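Local atomic coordinates of alkyltransferase-like protein 1 (Schizosaccharomyces pombe, PDB entry 3GVA), a protein that recognises O6-alkylguanine lesions in DNA, flips the damaged nucleotide into a hydrophobic binding pocket and presents the lesion to nucleotide excision repair. Residues P55-I60 against D80-E85; S67-S72 against G95-N100. All coordinates share one frame; numbering follows the deposited sequence.

Contact 1: residues P55-I60 against D80-E85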
loop_
_atom_site.group_PDB
_atom_site.type_symbol
_atom_site.label_atom_id
_atom_site.label_comp_id
_atom_site.label_asym_id
_atom_site.label_seq_id
_atom_site.Cartn_x
_atom_site.Cartn_y
_atom_site.Cartn_z
ATOM N N PRO A 55 -7.758 2.592 3.698
ATOM C CA PRO A 55 -7.183 1.241 3.652
ATOM C C PRO A 55 -5.725 1.194 3.193
ATOM O O PRO A 55 -5.396 0.536 2.202
ATOM C CB PRO A 55 -8.115 0.503 2.698
ATOM C CG PRO A 55 -8.499 1.579 1.728
ATOM C CD PRO A 55 -8.760 2.776 2.628
ATOM N N TRP A 56 -4.860 1.876 3.939
ATOM C CA TRP A 56 -3.431 1.946 3.633
ATOM C C TRP A 56 -2.749 0.590 3.511
ATOM O O TRP A 56 -1.704 0.467 2.874
ATOM C CB TRP A 56 -2.708 2.762 4.710
ATOM C CG TRP A 56 -2.901 2.197 6.085
ATOM C CD1 TRP A 56 -3.929 2.463 6.946
ATOM C CD2 TRP A 56 -2.094 1.203 6.719
ATOM N NE1 TRP A 56 -3.814 1.692 8.073
ATOM C CE2 TRP A 56 -2.697 0.907 7.963
ATOM C CE3 TRP A 56 -0.924 0.529 6.355
ATOM C CZ2 TRP A 56 -2.167 -0.038 8.848
ATOM C CZ3 TRP A 56 -0.394 -0.413 7.235
ATOM C CH2 TRP A 56 -1.019 -0.687 8.467
ATOM N N HIS A 57 -3.330 -0.435 4.121
ATOM C CA HIS A 57 -2.715 -1.751 4.072
ATOM C C HIS A 57 -2.711 -2.327 2.658
ATOM O O HIS A 57 -1.966 -3.265 2.373
ATOM C CB HIS A 57 -3.425 -2.710 5.037
ATOM C CG HIS A 57 -4.863 -2.946 4.702
ATOM N ND1 HIS A 57 -5.833 -1.981 4.864
ATOM C CD2 HIS A 57 -5.488 -4.019 4.162
ATOM C CE1 HIS A 57 -6.992 -2.446 4.435
ATOM N NE2 HIS A 57 -6.812 -3.681 4.001
ATOM N N ARG A 58 -3.531 -1.760 1.774
ATOM C CA ARG A 58 -3.596 -2.237 0.393
ATOM C C ARG A 58 -2.531 -1.611 -0.505
ATOM O O ARG A 58 -2.456 -1.912 -1.693
ATOM C CB ARG A 58 -4.992 -1.989 -0.188
ATOM C CG ARG A 58 -6.058 -2.843 0.488
ATOM C CD ARG A 58 -7.450 -2.563 -0.027
ATOM N NE ARG A 58 -8.441 -3.181 0.849
ATOM C CZ ARG A 58 -9.684 -2.735 1.010
ATOM N NH1 ARG A 58 -10.101 -1.668 0.342
ATOM N NH2 ARG A 58 -10.493 -3.329 1.877
ATOM N N VAL A 59 -1.707 -0.741 0.058
ATOM C CA VAL A 59 -0.631 -0.119 -0.709
ATOM C C VAL A 59 0.684 -0.786 -0.274
ATOM O O VAL A 59 1.032 -0.776 0.907
ATOM C CB VAL A 59 -0.569 1.412 -0.450
ATOM C CG1 VAL A 59 0.485 2.057 -1.340
ATOM C CG2 VAL A 59 -1.929 2.042 -0.738
ATOM N N ILE A 60 1.395 -1.394 -1.222
ATOM C CA ILE A 60 2.647 -2.078 -0.909
ATOM C C ILE A 60 3.731 -1.623 -1.871
ATOM O O ILE A 60 3.429 -0.999 -2.880
ATOM C CB ILE A 60 2.500 -3.615 -1.047
ATOM C CG1 ILE A 60 2.187 -3.989 -2.500
ATOM C CG2 ILE A 60 1.387 -4.112 -0.141
ATOM C CD1 ILE A 60 2.104 -5.487 -2.744
ATOM N N ASP A 80 -1.533 -8.701 8.823
ATOM C CA ASP A 80 -2.786 -9.200 9.391
ATOM C C ASP A 80 -3.984 -8.806 8.531
ATOM O O ASP A 80 -4.851 -9.629 8.230
ATOM C CB ASP A 80 -3.000 -8.643 10.804
ATOM C CG ASP A 80 -2.285 -9.454 11.883
ATOM O OD1 ASP A 80 -1.651 -10.474 11.560
ATOM O OD2 ASP A 80 -2.364 -9.066 13.069
ATOM N N ARG A 81 -4.027 -7.539 8.140
ATOM C CA ARG A 81 -5.126 -7.034 7.341
ATOM C C ARG A 81 -5.168 -7.604 5.938
ATOM O O ARG A 81 -6.242 -7.912 5.432
ATOM C CB ARG A 81 -5.075 -5.512 7.287
ATOM C CG ARG A 81 -5.064 -4.871 8.663
ATOM C CD ARG A 81 -5.247 -3.367 8.579
ATOM N NE ARG A 81 -4.992 -2.712 9.858
ATOM C CZ ARG A 81 -5.469 -1.515 10.189
ATOM N NH1 ARG A 81 -6.234 -0.849 9.333
ATOM N NH2 ARG A 81 -5.180 -0.982 11.368
ATOM N N LEU A 82 -4.010 -7.749 5.303
ATOM C CA LEU A 82 -3.985 -8.312 3.959
ATOM C C LEU A 82 -4.462 -9.773 3.975
ATOM O O LEU A 82 -5.265 -10.194 3.135
ATOM C CB LEU A 82 -2.573 -8.220 3.372
ATOM C CG LEU A 82 -2.206 -6.815 2.872
ATOM C CD1 LEU A 82 -0.740 -6.753 2.430
ATOM C CD2 LEU A 82 -3.138 -6.461 1.717
ATOM N N GLU A 83 -3.969 -10.547 4.933
ATOM C CA GLU A 83 -4.378 -11.943 5.021
ATOM C C GLU A 83 -5.894 -12.080 5.222
ATOM O O GLU A 83 -6.509 -13.005 4.692
ATOM C CB GLU A 83 -3.605 -12.648 6.140
ATOM C CG GLU A 83 -2.121 -12.807 5.797
ATOM C CD GLU A 83 -1.372 -13.718 6.748
ATOM O OE1 GLU A 83 -1.304 -13.395 7.950
ATOM O OE2 GLU A 83 -0.847 -14.760 6.294
ATOM N N GLU A 84 -6.498 -11.148 5.956
ATOM C CA GLU A 84 -7.942 -11.187 6.182
ATOM C C GLU A 84 -8.733 -10.980 4.892
ATOM O O GLU A 84 -9.865 -11.449 4.774
ATOM C CB GLU A 84 -8.347 -10.134 7.212
ATOM C CG GLU A 84 -7.946 -10.482 8.633
ATOM C CD GLU A 84 -8.191 -9.349 9.601
ATOM O OE1 GLU A 84 -8.012 -9.559 10.818
ATOM O OE2 GLU A 84 -8.556 -8.247 9.144
ATOM N N GLU A 85 -8.142 -10.280 3.926
ATOM C CA GLU A 85 -8.819 -10.047 2.653
ATOM C C GLU A 85 -8.465 -11.107 1.600
ATOM O O GLU A 85 -8.698 -10.917 0.405
ATOM C CB GLU A 85 -8.514 -8.627 2.142
ATOM C CG GLU A 85 -8.965 -7.548 3.124
ATOM C CD GLU A 85 -8.718 -6.128 2.651
ATOM O OE1 GLU A 85 -8.877 -5.203 3.484
ATOM O OE2 GLU A 85 -8.374 -5.927 1.466
HETATM O O HOH W 1 -5.739 2.277 10.344
#
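The P-W-H-R sequence of P55-I60, the counterpart of the P-C-H-R motif of the O6-alkylguanine-DNA alkyltransferases, meets the end of helix 73-84 chiefly through H57, R58 and E85. The evidence for a His-carboxylate pair is direct: H57 NE2 donates to E85 OE1 over 2.6 Å at 161°, with the acceptor close to the imidazole plane. The ring and carboxylate planes are 85° apart, and H57 NE2 meets OE1 from above the carboxylate plane. From the opposite face R58 NH2 reaches the same oxygen, E85 OE1, at 3.0 Å, while R58 NE bonds E85 OE2 at 2.8 Å on the syn lone pair. R58 thus makes a side-on, two-nitrogen salt bridge. E85 OE2 also accepts from G20 N, which further restrains the carboxylate.

H57 lies between two arginine chains: R58 CG is over one imidazole face, and R81 CD over the other, 4.2 Å from the ring centroid in a CH-pi contact. A chi1 of 62° sets the ring between the backbone N and carbonyl carbon, with NE2 presented to E85. Further along R81, the guanidinium has W56 CZ2 over its centre, 3.9 Å from R81 CZ, although the two planes are well tilted. Water 1 takes a hydrogen bond from W56 NE1 (3.0 Å) and a weak one from R81 NH1. Apolar contact closes the interface where I60 CG2 meets L82 CD1 at 4.3 Å. The histidine-glutamate pairing is consistent with the His-Glu network beside the reactive cysteine in alkyltransferases of the MGMT family, and the tryptophan in the cysteine's place marks the ATL branch.

Contact 2: residues S67-S72 against G95-N100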
loop_
_atom_site.group_PDB
_atom_site.type_symbol
_atom_site.label_atom_id
_atom_site.label_comp_id
_atom_site.label_asym_id
_atom_site.label_seq_id
_atom_site.Cartn_x
_atom_site.Cartn_y
_atom_site.Cartn_z
ATOM N N SER A 67 7.517 -5.858 4.460
ATOM C CA SER A 67 8.307 -5.768 5.682
ATOM C C SER A 67 9.751 -6.230 5.519
ATOM O O SER A 67 10.176 -6.648 4.441
ATOM C CB SER A 67 7.653 -6.596 6.789
ATOM O OG SER A 67 7.729 -7.976 6.490
ATOM N N LYS A 68 10.485 -6.144 6.625
ATOM C CA LYS A 68 11.881 -6.558 6.711
ATOM C C LYS A 68 11.901 -7.302 8.041
ATOM O O LYS A 68 11.232 -6.874 8.983
ATOM C CB LYS A 68 12.789 -5.330 6.780
ATOM C CG LYS A 68 12.436 -4.241 5.771
ATOM C CD LYS A 68 13.284 -2.986 5.974
ATOM C CE LYS A 68 12.856 -1.858 5.049
ATOM N NZ LYS A 68 13.020 -2.193 3.605
ATOM N N ARG A 69 12.645 -8.404 8.135
ATOM C CA ARG A 69 12.666 -9.151 9.388
ATOM C C ARG A 69 13.008 -8.264 10.574
ATOM O O ARG A 69 14.168 -7.964 10.847
ATOM C CB ARG A 69 13.623 -10.340 9.318
ATOM C CG ARG A 69 12.967 -11.631 9.794
ATOM C CD ARG A 69 12.422 -11.491 11.211
ATOM N NE ARG A 69 11.106 -12.109 11.376
ATOM C CZ ARG A 69 10.844 -13.396 11.163
ATOM N NH1 ARG A 69 9.616 -13.866 11.344
ATOM N NH2 ARG A 69 11.807 -14.216 10.764
ATOM N N ASP A 70 11.947 -7.866 11.265
ATOM C CA ASP A 70 11.965 -6.995 12.432
ATOM C C ASP A 70 10.555 -6.437 12.439
ATOM O O ASP A 70 10.231 -5.515 13.192
ATOM C CB ASP A 70 12.969 -5.852 12.263
ATOM C CG ASP A 70 14.302 -6.151 12.914
ATOM O OD1 ASP A 70 15.166 -5.251 12.925
ATOM O OD2 ASP A 70 14.484 -7.284 13.414
ATOM N N ILE A 71 9.732 -7.018 11.568
ATOM C CA ILE A 71 8.332 -6.653 11.395
ATOM C C ILE A 71 7.820 -5.684 12.457
ATOM O O ILE A 71 7.550 -6.066 13.597
ATOM C CB ILE A 71 7.443 -7.929 11.370
ATOM C CG1 ILE A 71 5.961 -7.551 11.277
ATOM C CG2 ILE A 71 7.722 -8.780 12.599
ATOM C CD1 ILE A 71 5.040 -8.740 11.147
ATOM N N SER A 72 7.703 -4.420 12.060
ATOM C CA SER A 72 7.220 -3.368 12.939
ATOM C C SER A 72 5.739 -3.601 13.216
ATOM O O SER A 72 5.110 -4.456 12.590
ATOM C CB SER A 72 7.412 -2.001 12.272
ATOM O OG SER A 72 6.716 -1.935 11.039
ATOM N N GLY A 95 13.645 -12.850 5.488
ATOM C CA GLY A 95 12.738 -12.626 6.600
ATOM C C GLY A 95 11.634 -11.630 6.279
ATOM O O GLY A 95 10.861 -11.240 7.155
ATOM N N GLU A 96 11.556 -11.213 5.021
ATOM C CA GLU A 96 10.538 -10.265 4.593
ATOM C C GLU A 96 9.267 -10.995 4.183
ATOM O O GLU A 96 9.323 -12.075 3.602
ATOM C CB GLU A 96 11.010 -9.478 3.375
ATOM C CG GLU A 96 12.391 -8.891 3.456
ATOM C CD GLU A 96 12.945 -8.638 2.074
ATOM O OE1 GLU A 96 13.228 -9.631 1.367
ATOM O OE2 GLU A 96 13.081 -7.459 1.687
ATOM N N TYR A 97 8.122 -10.397 4.478
ATOM C CA TYR A 97 6.855 -10.983 4.075
ATOM C C TYR A 97 6.600 -10.459 2.671
ATOM O O TYR A 97 6.811 -9.277 2.392
ATOM C CB TYR A 97 5.754 -10.580 5.055
ATOM C CG TYR A 97 5.905 -11.312 6.368
ATOM C CD1 TYR A 97 5.859 -12.706 6.409
ATOM C CD2 TYR A 97 6.132 -10.625 7.557
ATOM C CE1 TYR A 97 6.036 -13.400 7.600
ATOM C CE2 TYR A 97 6.311 -11.313 8.762
ATOM C CZ TYR A 97 6.261 -12.699 8.771
ATOM O OH TYR A 97 6.437 -13.395 9.946
ATOM N N LYS A 98 6.158 -11.339 1.783
ATOM C CA LYS A 98 5.958 -10.955 0.393
ATOM C C LYS A 98 4.733 -11.601 -0.232
ATOM O O LYS A 98 4.199 -12.582 0.278
ATOM C CB LYS A 98 7.211 -11.358 -0.397
ATOM C CG LYS A 98 7.240 -10.976 -1.862
ATOM C CD LYS A 98 8.528 -11.495 -2.507
ATOM C CE LYS A 98 8.678 -11.024 -3.949
ATOM N NZ LYS A 98 7.490 -11.363 -4.786
ATOM N N LEU A 99 4.289 -11.045 -1.349
ATOM C CA LEU A 99 3.149 -11.606 -2.050
ATOM C C LEU A 99 3.372 -11.444 -3.544
ATOM O O LEU A 99 4.192 -10.627 -3.973
ATOM C CB LEU A 99 1.857 -10.916 -1.602
ATOM C CG LEU A 99 1.772 -9.395 -1.737
ATOM C CD1 LEU A 99 1.595 -9.015 -3.190
ATOM C CD2 LEU A 99 0.602 -8.881 -0.911
ATOM N N ASN A 100 2.656 -12.238 -4.329
ATOM C CA ASN A 100 2.763 -12.192 -5.779
ATOM C C ASN A 100 1.984 -10.966 -6.267
ATOM O O ASN A 100 0.758 -11.006 -6.397
ATOM C CB ASN A 100 2.198 -13.500 -6.357
ATOM C CG ASN A 100 2.192 -13.517 -7.867
ATOM O OD1 ASN A 100 3.011 -12.862 -8.509
ATOM N ND2 ASN A 100 1.271 -14.282 -8.446
#
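S67-R69 and G95-Y97 run past each other in opposite directions, with CA atoms 4.5 Å apart both for K68 with E96 and for R69 with G95, yet no backbone-to-backbone hydrogen bond joins the segments. A side chain makes the polar link instead: S67 OG accepts from Y97 N at 3.2 Å and 162°. The S67 chi1 of 68° holds the hydroxyl between the backbone N and carbonyl carbon, where OG also lies 3.3 Å from Y97 CD2. On the neighbouring residue, E96 CB sits 3.1 Å from S67 O, a close approach of carbon to a carbonyl oxygen, while the carboxylate end of E96 is bonded to T92 through OE1.

I71 and Y97 cross obliquely, I71 CD1 coming to 3.7 Å from Y97 CE2, while K79 makes a cation-pi contact with the same tyrosine. As modelled, though poorly ordered, R69 folds back over G95, its CG 3.4 Å from G95 CA, and a bent chain leaves R69 NH1 3.5 Å from Y97 OH, a proximity only. G95 has a positive phi of 94°, at which a CB would press on the preceding carbonyl oxygen; its bare CA also lies beside the R69 chain.

R69 is critical for recognising O6-alkylguanine by probing the electrostatic potential of the flipped base. With one directional bond, at S67, and otherwise mainly van der Waals contacts, the chemistry is consistent with an arginine loosely held beside the tyrosine in the absence of DNA, and perhaps free to adjust to a flipped base.

Contacts 1 and 2, their centres about 13 Å apart, interlock along the chain: both first segments precede helix 73-84, and residues G95-N100 come after that helix. They meet directly through L99, whose CD1 lies 3.6 Å from I60 CD1, while L99 CD2 is 4.2 Å from L82 CD1. I66 continues this packing, touching both I60 and Y97. Their relation to lesion recognition differs. Contact 2 contains R69, which reads the flipped base, whereas contact 1 carries P-W-H-R, this protein's version of the family's P-C-H-R motif. Y25, inferred to be required for nucleotide flipping, lies about 8 Å from I60 and about 11 Å from K68, measured between side chains.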